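Local coordinates for protein argonaute (Marinitoga piezophila, PDB 5I4A), which uses short RNA guides with a 5'-hydroxyl end to bind complementary single-stranded DNA or RNA targets and cleave them, at residues 363-366 against 367-371. Numbering follows the deposited sequence.
Sequences TEFI and NQIED
Phe365 meets Gln368 and Ile369 where a single short helical turn gives way to loop. The amide of Gln368 lies almost parallel to the phenyl ring, the two planes only 16° apart, with NE2 3.7 Å from CD1 of Phe365. That amide also reaches the backbone: NE2 of Gln368 donates to Phe365 O, nearly straight at 169°, although the modelled separation of 2.4 Å is shorter than a normal bond and its exact length is doubtful. Two bends bring it there. CG of Gln368 sits between its own N and carbonyl carbon (chi1 59°), and a second bend at chi2 folds the chain back over the turn. Ile369 approaches from the C-terminal side, CG1 lying over one face of the ring and CD1 3.9 Å from CE2 of Phe365. Ring planes of Phe365 and Phe351 meet at a shallow angle, extending this apolar patch toward strand 350-352. Without the ring, as with an alanine here, Ile369 CD1 and the Gln368 amide would probably lose their neighbour, and a gap is likely to open beside Phe351.

Backbone bonds define the turn: Asn367 N to Thr363 O at 2.8 Å and Gln368 N to Glu364 O at 2.9 Å are i to i+4 pairs, whereas Ile369 N reaches only three residues back, to Ile366 O at 3.2 Å, and sits above the plane of that carbonyl. A water accepts a hydrogen bond from Asn367 ND2 and donates one to Glu364 O, giving that carbonyl a second donor. At the other end, Thr363 OG1 accepts a nearly straight bond from Ile366 N (3.0 Å). Asn396 ND2 donates to the carbonyls of Ile366 and Ile369, joining the end of the turn to the Asn396 side chain. This is an N-capped single-turn helix leading into parallel strand 374-379 of the Mid domain's sheet.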
loop_
_atom_site.group_PDB
_atom_site.type_symbol
_atom_site.label_atom_id
_atom_site.label_comp_id
_atom_site.label_asym_id
_atom_site.label_seq_id
_atom_site.Cartn_x
_atom_site.Cartn_y
_atom_site.Cartn_z
ATOM N N THR A 363 -20.644 26.331 21.834
ATOM C CA THR A 363 -21.270 26.773 23.071
ATOM C C THR A 363 -20.181 27.124 24.071
ATOM O O THR A 363 -19.004 26.810 23.875
ATOM C CB THR A 363 -22.197 25.703 23.662
ATOM O OG1 THR A 363 -21.409 24.642 24.216
ATOM C CG2 THR A 363 -23.113 25.135 22.595
ATOM N N GLU A 364 -20.583 27.785 25.157
ATOM C CA GLU A 364 -19.635 28.073 26.227
ATOM C C GLU A 364 -19.022 26.789 26.764
ATOM O O GLU A 364 -17.798 26.680 26.891
ATOM C CB GLU A 364 -20.321 28.852 27.349
ATOM C CG GLU A 364 -19.405 29.161 28.526
ATOM C CD GLU A 364 -20.120 29.894 29.645
ATOM O OE1 GLU A 364 -19.671 29.794 30.807
ATOM O OE2 GLU A 364 -21.134 30.566 29.364
ATOM N N PHE A 365 -19.863 25.797 27.063
ATOM C CA PHE A 365 -19.377 24.541 27.629
ATOM C C PHE A 365 -18.397 23.850 26.690
ATOM O O PHE A 365 -17.317 23.415 27.109
ATOM C CB PHE A 365 -20.551 23.614 27.938
ATOM C CG PHE A 365 -20.133 22.218 28.297
ATOM C CD1 PHE A 365 -19.711 21.920 29.581
ATOM C CD2 PHE A 365 -20.145 21.207 27.350
ATOM C CE1 PHE A 365 -19.319 20.639 29.919
ATOM C CE2 PHE A 365 -19.747 19.925 27.681
ATOM C CZ PHE A 365 -19.338 19.641 28.967
ATOM N N ILE A 366 -18.768 23.717 25.416
ATOM C CA ILE A 366 -17.891 23.058 24.453
ATOM C C ILE A 366 -16.602 23.848 24.280
ATOM O O ILE A 366 -15.504 23.276 24.239
ATOM C CB ILE A 366 -18.626 22.868 23.112
ATOM C CG1 ILE A 366 -19.797 21.898 23.283
ATOM C CG2 ILE A 366 -17.664 22.387 22.034
ATOM C CD1 ILE A 366 -20.742 21.868 22.100
ATOM N N ASN A 367 -16.708 25.175 24.195
ATOM C CA ASN A 367 -15.527 25.998 23.954
ATOM C C ASN A 367 -14.562 25.956 25.133
ATOM O O ASN A 367 -13.340 25.988 24.940
ATOM C CB ASN A 367 -15.947 27.434 23.646
ATOM C CG ASN A 367 -14.765 28.360 23.454
ATOM O OD1 ASN A 367 -14.229 28.480 22.351
ATOM N ND2 ASN A 367 -14.352 29.023 24.528
ATOM N N GLN A 368 -15.081 25.882 26.360
ATOM C CA GLN A 368 -14.217 25.864 27.536
ATOM C C GLN A 368 -13.607 24.497 27.807
ATOM O O GLN A 368 -12.804 24.376 28.739
ATOM C CB GLN A 368 -14.978 26.344 28.781
ATOM C CG GLN A 368 -16.228 25.546 29.154
ATOM C CD GLN A 368 -15.937 24.264 29.912
ATOM O OE1 GLN A 368 -15.460 24.293 31.045
ATOM N NE2 GLN A 368 -16.233 23.129 29.287
ATOM N N ILE A 369 -13.964 23.471 27.032
ATOM C CA ILE A 369 -13.393 22.147 27.249
ATOM C C ILE A 369 -11.897 22.203 26.987
ATOM O O ILE A 369 -11.451 22.614 25.909
ATOM C CB ILE A 369 -14.077 21.103 26.362
ATOM C CG1 ILE A 369 -15.440 20.723 26.945
ATOM C CG2 ILE A 369 -13.188 19.871 26.211
ATOM C CD1 ILE A 369 -16.248 19.796 26.062
ATOM N N GLU A 370 -11.118 21.792 27.975
ATOM C CA GLU A 370 -9.673 21.707 27.864
ATOM C C GLU A 370 -9.249 20.249 28.024
ATOM O O GLU A 370 -10.076 19.359 28.235
ATOM C CB GLU A 370 -8.995 22.599 28.906
ATOM C CG GLU A 370 -9.632 23.971 29.077
ATOM C CD GLU A 370 -8.686 25.096 28.718
ATOM O OE1 GLU A 370 -7.735 24.846 27.949
ATOM O OE2 GLU A 370 -8.889 26.229 29.205
ATOM N N ASP A 371 -7.939 20.019 27.914
ATOM C CA ASP A 371 -7.340 18.698 28.088
ATOM C C ASP A 371 -7.857 17.701 27.056
ATOM O O ASP A 371 -8.434 18.089 26.035
ATOM C CB ASP A 371 -7.596 18.170 29.501
ATOM C CG ASP A 371 -7.429 19.238 30.557
ATOM O OD1 ASP A 371 -6.891 20.316 30.228
ATOM O OD2 ASP A 371 -7.836 19.007 31.715
HETATM O O HOH W 1 -16.107 29.066 26.469
#